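Long-range contact in ESX-1 secretion system protein eccD1 (Mycobacterium tuberculosis, PDB 4KV2), which forms part of the ESX-1 type VII secretion system, which delivers virulence factors such as EsxA and EsxB to host cells during infection: residues 57-71 with 80-92. Numbering follows the deposited sequence.
Sequences AQGVWAFARPGSPPL and AGVVDGSLLTLVS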
ATOM      1  N   ALA A  57      -2.686  18.101  -5.740  1.00 30.31           N
ATOM      2  CA  ALA A  57      -1.562  18.785  -6.372  1.00 31.39           C
ATOM      3  C   ALA A  57      -1.064  18.008  -7.591  1.00 31.08           C
ATOM      4  O   ALA A  57      -0.991  16.784  -7.564  1.00 30.34           O
ATOM      5  CB  ALA A  57      -0.422  18.961  -5.374  1.00 32.34           C
ATOM      6  N   GLN A  58      -0.705  18.727  -8.652  1.00 32.34           N
ATOM      7  CA  GLN A  58      -0.166  18.082  -9.840  1.00 33.14           C
ATOM      8  C   GLN A  58       1.313  17.860  -9.654  1.00 35.48           C
ATOM      9  O   GLN A  58       1.906  18.399  -8.742  1.00 37.64           O
ATOM     10  CB  GLN A  58      -0.431  18.939 -11.075  1.00 34.41           C
ATOM     11  CG  GLN A  58      -1.902  19.210 -11.299  1.00 34.08           C
ATOM     12  CD  GLN A  58      -2.136  20.141 -12.466  1.00 36.50           C
ATOM     13  OE1 GLN A  58      -2.278  21.343 -12.298  1.00 39.09           O
ATOM     14  NE2 GLN A  58      -2.153  19.584 -13.659  1.00 36.85           N
ATOM     15  N   GLY A  59       1.921  17.049 -10.502  1.00 37.46           N
ATOM     16  CA  GLY A  59       3.358  16.822 -10.409  1.00 41.74           C
ATOM     17  C   GLY A  59       3.658  15.531  -9.690  1.00 43.14           C
ATOM     18  O   GLY A  59       2.757  14.822  -9.250  1.00 40.58           O
ATOM     19  N   VAL A  60       4.941  15.254  -9.536  1.00 30.19           N
ATOM     20  CA  VAL A  60       5.416  13.921  -9.231  1.00 28.25           C
ATOM     21  C   VAL A  60       5.561  13.845  -7.738  1.00 25.08           C
ATOM     22  O   VAL A  60       6.322  14.624  -7.181  1.00 25.38           O
ATOM     23  CB  VAL A  60       6.774  13.691  -9.933  1.00 29.37           C
ATOM     24  CG1 VAL A  60       7.334  12.310  -9.622  1.00 28.66           C
ATOM     25  CG2 VAL A  60       6.635  13.904 -11.440  1.00 32.63           C
ATOM     26  N   TRP A  61       4.833  12.934  -7.090  1.00 22.93           N
ATOM     27  CA  TRP A  61       4.892  12.752  -5.627  1.00 20.62           C
ATOM     28  C   TRP A  61       6.142  11.978  -5.187  1.00 19.50           C
ATOM     29  O   TRP A  61       6.577  11.066  -5.866  1.00 20.35           O
ATOM     30  CB  TRP A  61       3.665  12.004  -5.124  1.00 20.17           C
ATOM     31  CG  TRP A  61       2.401  12.809  -5.136  1.00 20.97           C
ATOM     32  CD1 TRP A  61       1.384  12.705  -6.014  1.00 22.69           C
ATOM     33  CD2 TRP A  61       2.042  13.838  -4.216  1.00 21.03           C
ATOM     34  NE1 TRP A  61       0.386  13.605  -5.701  1.00 23.75           N
ATOM     35  CE2 TRP A  61       0.781  14.330  -4.609  1.00 22.92           C
ATOM     36  CE3 TRP A  61       2.667  14.398  -3.100  1.00 20.40           C
ATOM     37  CZ2 TRP A  61       0.111  15.344  -3.904  1.00 24.20           C
ATOM     38  CZ3 TRP A  61       2.000  15.428  -2.391  1.00 21.50           C
ATOM     39  CH2 TRP A  61       0.736  15.884  -2.811  1.00 23.67           C
ATOM     40  N   ALA A  62       6.702  12.349  -4.035  1.00 18.34           N
ATOM     41  CA  ALA A  62       7.820  11.606  -3.425  1.00 17.02           C
ATOM     42  C   ALA A  62       7.704  11.777  -1.925  1.00 16.13           C
ATOM     43  O   ALA A  62       6.962  12.644  -1.447  1.00 15.65           O
ATOM     44  CB  ALA A  62       9.161  12.111  -3.922  1.00 17.47           C
ATOM     45  N   PHE A  63       8.414  10.917  -1.200  1.00 15.72           N
ATOM     46  CA  PHE A  63       8.560  11.053   0.243  1.00 15.85           C
ATOM     47  C   PHE A  63       9.752  11.955   0.537  1.00 15.79           C
ATOM     48  O   PHE A  63      10.721  12.003  -0.239  1.00 16.56           O
ATOM     49  CB  PHE A  63       8.836   9.727   0.893  1.00 16.34           C
ATOM     50  CG  PHE A  63       7.706   8.744   0.777  1.00 17.32           C
ATOM     51  CD1 PHE A  63       6.608   8.829   1.621  1.00 17.98           C
ATOM     52  CD2 PHE A  63       7.738   7.726  -0.169  1.00 18.03           C
ATOM     53  CE1 PHE A  63       5.576   7.904   1.536  1.00 18.82           C
ATOM     54  CE2 PHE A  63       6.697   6.803  -0.260  1.00 19.05           C
ATOM     55  CZ  PHE A  63       5.617   6.893   0.607  1.00 19.16           C
ATOM     56  N   ALA A  64       9.661  12.675   1.642  1.00 15.76           N
ATOM     57  CA  ALA A  64      10.756  13.508   2.095  1.00 15.89           C
ATOM     58  C   ALA A  64      10.760  13.554   3.602  1.00 16.49           C
ATOM     59  O   ALA A  64       9.706  13.553   4.257  1.00 16.97           O
ATOM     60  CB  ALA A  64      10.628  14.917   1.539  1.00 16.15           C
ATOM     61  N   ARG A  65      11.946  13.598   4.177  1.00 17.06           N
ATOM     62  CA  ARG A  65      12.055  13.945   5.581  1.00 18.37           C
ATOM     63  C   ARG A  65      11.621  15.405   5.731  1.00 18.80           C
ATOM     64  O   ARG A  65      11.850  16.193   4.824  1.00 18.43           O
ATOM     65  CB  ARG A  65      13.474  13.729   6.071  1.00 19.49           C
ATOM     66  CG  ARG A  65      13.766  12.253   6.266  1.00 20.04           C
ATOM     67  CD  ARG A  65      15.092  12.060   6.959  1.00 21.84           C
ATOM     68  NE  ARG A  65      15.494  10.668   7.049  1.00 22.85           N
ATOM     69  CZ  ARG A  65      16.216  10.002   6.150  1.00 23.15           C
ATOM     70  NH1 ARG A  65      16.644  10.583   5.031  1.00 22.25           N
ATOM     71  NH2 ARG A  65      16.533   8.729   6.400  1.00 24.75           N
ATOM     72  N   PRO A  66      10.957  15.763   6.845  1.00 20.23           N
ATOM     73  CA  PRO A  66      10.379  17.117   6.892  1.00 21.35           C
ATOM     74  C   PRO A  66      11.349  18.244   6.576  1.00 22.21           C
ATOM     75  O   PRO A  66      12.397  18.353   7.211  1.00 22.99           O
ATOM     76  CB  PRO A  66       9.873  17.232   8.336  1.00 23.15           C
ATOM     77  CG  PRO A  66       9.587  15.825   8.751  1.00 22.76           C
ATOM     78  CD  PRO A  66      10.647  15.006   8.075  1.00 21.47           C
ATOM     79  N   GLY A  67      11.004  19.071   5.581  1.00 22.28           N
ATOM     80  CA  GLY A  67      11.815  20.226   5.223  1.00 23.37           C
ATOM     81  C   GLY A  67      13.038  19.915   4.359  1.00 22.99           C
ATOM     82  O   GLY A  67      13.808  20.801   4.040  1.00 23.79           O
ATOM     83  N   SER A  68      13.232  18.669   3.965  1.00 21.42           N
ATOM     84  CA  SER A  68      14.434  18.277   3.213  1.00 21.54           C
ATOM     85  C   SER A  68      14.129  17.931   1.748  1.00 20.57           C
ATOM     86  O   SER A  68      12.984  17.651   1.411  1.00 19.80           O
ATOM     87  CB  SER A  68      15.049  17.045   3.866  1.00 21.68           C
ATOM     88  OG  SER A  68      15.462  17.334   5.185  1.00 23.38           O
ATOM     89  N   PRO A  69      15.164  17.869   0.884  1.00 21.05           N
ATOM     90  CA  PRO A  69      14.872  17.480  -0.495  1.00 21.06           C
ATOM     91  C   PRO A  69      14.302  16.054  -0.536  1.00 20.33           C
ATOM     92  O   PRO A  69      14.584  15.279   0.356  1.00 19.52           O
ATOM     93  CB  PRO A  69      16.232  17.552  -1.174  1.00 22.36           C
ATOM     94  CG  PRO A  69      16.964  18.582  -0.399  1.00 23.50           C
ATOM     95  CD  PRO A  69      16.553  18.346   1.031  1.00 22.63           C
ATOM     96  N   PRO A  70      13.489  15.734  -1.554  1.00 20.39           N
ATOM     97  CA  PRO A  70      12.811  14.454  -1.588  1.00 19.55           C
ATOM     98  C   PRO A  70      13.723  13.267  -1.850  1.00 19.90           C
ATOM     99  O   PRO A  70      14.688  13.346  -2.622  1.00 20.45           O
ATOM    100  CB  PRO A  70      11.817  14.610  -2.751  1.00 19.96           C
ATOM    101  CG  PRO A  70      12.388  15.662  -3.621  1.00 21.50           C
ATOM    102  CD  PRO A  70      13.101  16.603  -2.677  1.00 21.68           C
ATOM    103  N   LEU A  71      13.387  12.163  -1.208  1.00 19.42           N
ATOM    104  CA  LEU A  71      14.044  10.891  -1.451  1.00 20.20           C
ATOM    105  C   LEU A  71      13.852  10.428  -2.880  1.00 21.37           C
ATOM    106  O   LEU A  71      12.782  10.583  -3.456  1.00 20.68           O
ATOM    107  CB  LEU A  71      13.517   9.803  -0.485  1.00 19.80           C
ATOM    108  CG  LEU A  71      13.550  10.171   1.009  1.00 19.78           C
ATOM    109  CD1 LEU A  71      12.998   9.026   1.862  1.00 20.34           C
ATOM    110  CD2 LEU A  71      14.975  10.499   1.414  1.00 21.20           C
ATOM    111  N   ALA A  80      17.348   4.395   1.495  1.00 24.45           N
ATOM    112  CA  ALA A  80      17.366   5.769   1.985  1.00 25.15           C
ATOM    113  C   ALA A  80      17.660   5.892   3.469  1.00 26.28           C
ATOM    114  O   ALA A  80      17.653   7.007   4.010  1.00 28.03           O
ATOM    115  CB  ALA A  80      16.033   6.464   1.668  1.00 22.93           C
ATOM    116  N   GLY A  81      17.907   4.774   4.143  1.00 26.52           N
ATOM    117  CA  GLY A  81      18.227   4.812   5.557  1.00 27.79           C
ATOM    118  C   GLY A  81      17.066   5.180   6.458  1.00 26.30           C
ATOM    119  O   GLY A  81      17.272   5.676   7.556  1.00 28.21           O
ATOM    120  N   VAL A  82      15.847   4.894   6.034  1.00 23.46           N
ATOM    121  CA  VAL A  82      14.678   5.209   6.852  1.00 23.28           C
ATOM    122  C   VAL A  82      14.440   4.091   7.873  1.00 24.42           C
ATOM    123  O   VAL A  82      14.344   2.919   7.505  1.00 24.39           O
ATOM    124  CB  VAL A  82      13.430   5.423   5.964  1.00 21.37           C
ATOM    125  CG1 VAL A  82      12.199   5.707   6.803  1.00 22.75           C
ATOM    126  CG2 VAL A  82      13.657   6.570   4.995  1.00 20.82           C
ATOM    127  N   VAL A  83      14.308   4.471   9.139  1.00 29.08           N
ATOM    128  CA  VAL A  83      14.196   3.526  10.261  1.00 29.45           C
ATOM    129  C   VAL A  83      12.784   3.554  10.801  1.00 26.04           C
ATOM    130  O   VAL A  83      12.054   4.507  10.539  1.00 22.93           O
ATOM    131  CB  VAL A  83      15.218   3.841  11.394  1.00 32.43           C
ATOM    132  CG1 VAL A  83      16.639   3.753  10.864  1.00 36.98           C
ATOM    133  CG2 VAL A  83      14.995   5.221  12.014  1.00 31.41           C
ATOM    134  N   ASP A  84      12.395   2.505  11.540  1.00 26.42           N
ATOM    135  CA  ASP A  84      11.061   2.463  12.162  1.00 24.82           C
ATOM    136  C   ASP A  84      10.734   3.729  12.963  1.00 23.87           C
ATOM    137  O   ASP A  84      11.562   4.206  13.761  1.00 25.52           O
ATOM    138  CB  ASP A  84      10.891   1.248  13.091  1.00 27.07           C
ATOM    139  CG  ASP A  84      10.764  -0.065  12.340  1.00 28.59           C
ATOM    140  OD1 ASP A  84      10.118  -0.118  11.282  1.00 28.08           O
ATOM    141  OD2 ASP A  84      11.300  -1.063  12.825  1.00 31.52           O
ATOM    142  N   GLY A  85       9.528   4.258  12.735  1.00 21.90           N
ATOM    143  CA  GLY A  85       9.033   5.444  13.430  1.00 22.08           C
ATOM    144  C   GLY A  85       9.461   6.788  12.830  1.00 21.31           C
ATOM    145  O   GLY A  85       9.067   7.848  13.324  1.00 21.91           O
ATOM    146  N   SER A  86      10.263   6.764  11.767  1.00 20.88           N
ATOM    147  CA  SER A  86      10.707   7.986  11.104  1.00 20.69           C
ATOM    148  C   SER A  86       9.515   8.810  10.632  1.00 19.24           C
ATOM    149  O   SER A  86       8.523   8.252  10.122  1.00 17.52           O
ATOM    150  CB  SER A  86      11.563   7.665   9.869  1.00 21.01           C
ATOM    151  OG  SER A  86      12.871   7.213  10.182  1.00 23.56           O
ATOM    152  N   LEU A  87       9.645  10.136  10.749  1.00 20.16           N
ATOM    153  CA  LEU A  87       8.673  11.066  10.187  1.00 19.64           C
ATOM    154  C   LEU A  87       9.040  11.317   8.723  1.00 18.13           C
ATOM    155  O   LEU A  87      10.180  11.689   8.403  1.00 19.05           O
ATOM    156  CB  LEU A  87       8.688  12.443  10.887  1.00 22.75           C
ATOM    157  CG  LEU A  87       8.073  12.636  12.256  1.00 25.70           C
ATOM    158  CD1 LEU A  87       7.847  14.121  12.535  1.00 29.14           C
ATOM    159  CD2 LEU A  87       6.757  11.897  12.338  1.00 25.18           C
ATOM    160  N   LEU A  88       8.048  11.141   7.867  1.00 16.56           N
ATOM    161  CA  LEU A  88       8.116  11.560   6.488  1.00 15.99           C
ATOM    162  C   LEU A  88       6.990  12.510   6.101  1.00 16.27           C
ATOM    163  O   LEU A  88       5.948  12.610   6.775  1.00 16.93           O
ATOM    164  CB  LEU A  88       8.113  10.317   5.581  1.00 15.23           C
ATOM    165  CG  LEU A  88       9.320   9.385   5.710  1.00 15.84           C
ATOM    166  CD1 LEU A  88       9.185   8.127   4.827  1.00 16.37           C
ATOM    167  CD2 LEU A  88      10.609  10.079   5.367  1.00 17.52           C
ATOM    168  N   THR A  89       7.215  13.225   4.998  1.00 16.54           N
ATOM    169  CA  THR A  89       6.179  14.064   4.392  1.00 17.45           C
ATOM    170  C   THR A  89       5.956  13.599   2.947  1.00 17.24           C
ATOM    171  O   THR A  89       6.761  12.836   2.411  1.00 16.93           O
ATOM    172  CB  THR A  89       6.555  15.559   4.428  1.00 19.35           C
ATOM    173  OG1 THR A  89       7.793  15.768   3.726  1.00 19.50           O
ATOM    174  CG2 THR A  89       6.694  16.050   5.864  1.00 20.93           C
ATOM    175  N   LEU A  90       4.853  14.030   2.339  1.00 18.42           N
ATOM    176  CA  LEU A  90       4.612  13.806   0.923  1.00 19.62           C
ATOM    177  C   LEU A  90       4.789  15.140   0.209  1.00 20.97           C
ATOM    178  O   LEU A  90       4.217  16.145   0.617  1.00 22.06           O
ATOM    179  CB  LEU A  90       3.213  13.251   0.677  1.00 21.25           C
ATOM    180  CG  LEU A  90       3.049  11.762   0.967  1.00 21.08           C
ATOM    181  CD1 LEU A  90       1.560  11.447   1.082  1.00 23.81           C
ATOM    182  CD2 LEU A  90       3.727  10.956  -0.146  1.00 21.67           C
ATOM    183  N   VAL A  91       5.610  15.143  -0.841  1.00 21.74           N
ATOM    184  CA  VAL A  91       5.941  16.374  -1.556  1.00 23.67           C
ATOM    185  C   VAL A  91       5.811  16.161  -3.059  1.00 25.78           C
ATOM    186  O   VAL A  91       6.046  15.068  -3.536  1.00 25.46           O
ATOM    187  CB  VAL A  91       7.372  16.877  -1.207  1.00 24.11           C
ATOM    188  CG1 VAL A  91       7.449  17.227   0.278  1.00 23.49           C
ATOM    189  CG2 VAL A  91       8.443  15.856  -1.553  1.00 23.94           C
ATOM    190  N   SER A  92       5.442  17.212  -3.792  1.00 28.28           N
ATOM    191  CA  SER A  92       5.359  17.125  -5.258  1.00 31.46           C
ATOM    192  C   SER A  92       5.765  18.427  -5.907  1.00 34.27           C
ATOM    193  O   SER A  92       5.691  18.595  -7.119  1.00 37.66           O
ATOM    194  CB  SER A  92       3.951  16.742  -5.698  1.00 32.97           C
ATOM    195  OG  SER A  92       3.036  17.778  -5.403  1.00 34.41           O
ATOM    196  OXT SER A  92       6.164  19.342  -5.193  1.00 34.84           O
TER
HETATM  197  O   HOH W   1       3.307  20.336  -7.668  1.00 40.73           O
HETATM  198  O   HOH W   2       8.487  15.389  -5.406  1.00 35.82           O
HETATM  199  O   HOH W   3      15.197   7.826   9.215  1.00 26.03           O
HETATM  200  O   HOH W   4      18.617   9.673   3.251  1.00 40.31           O
HETATM  201  O   HOH W   5       8.740  18.365   3.671  1.00 25.81           O
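Ala-62 and Val-91 form a hydrogen-bonded antiparallel pair, Ala-62 N giving to Val-91 O at 2.8 Å and Val-91 N to Ala-62 O at 2.9 Å. Ala-64 and Thr-89 form the next such pair, Phe-63 and Leu-90 the non-hydrogen-bonded pair between them. Ala-64 O is gripped twice: Thr-89 N meets it at 2.6 Å, and Thr-89 OG1 gives to it from above the carbonyl plane. With chi1 at 59°, OG1 sits between its own backbone N and carbonyl carbon and can reach that oxygen, while CG2 lies against Pro-66; water 5 links OG1 to Gly-67 N in the type II turn 65-68.

Arg-65 runs extended from CG to NE past Leu-88 CD2, and its NH2 gives to Ala-80 O at 3.2 Å, the carbonyl oxygen lying at the guanidinium edge. Water 4 bridges NH1 to the same oxygen, and water 3 joins NH2 to Ser-86 OG, so the guanidinium joins the turn after strand 62-64 to Ala-80 directly and to Ser-86 through water.

In this ubiquitin-like beta-grasp domain, strand 62-64 is an outer strand of the mixed sheet and 86-91 lies between it and strand 5-12. Leu-90 and Phe-63 point side by side toward helix 31-41, on the face of the sheet that the helix covers, Phe-63 CE1 3.9 Å from Leu-90 CD2; Leu-90 touches Val-35 and Leu-38, Phe-63 Ile-31. On the other face, Val-91 CG2 packs on Ala-64 CB and Pro-70 CB.

Leu-71 CD1 touches both Ala-80 CB and Val-82 CG2, 4.0 Å from each. At the C-terminus, Ser-92 CB makes a CH-pi contact over one face of the Trp-61 indole, 3.9 Å from the six-membered ring centroid and 17° off its normal.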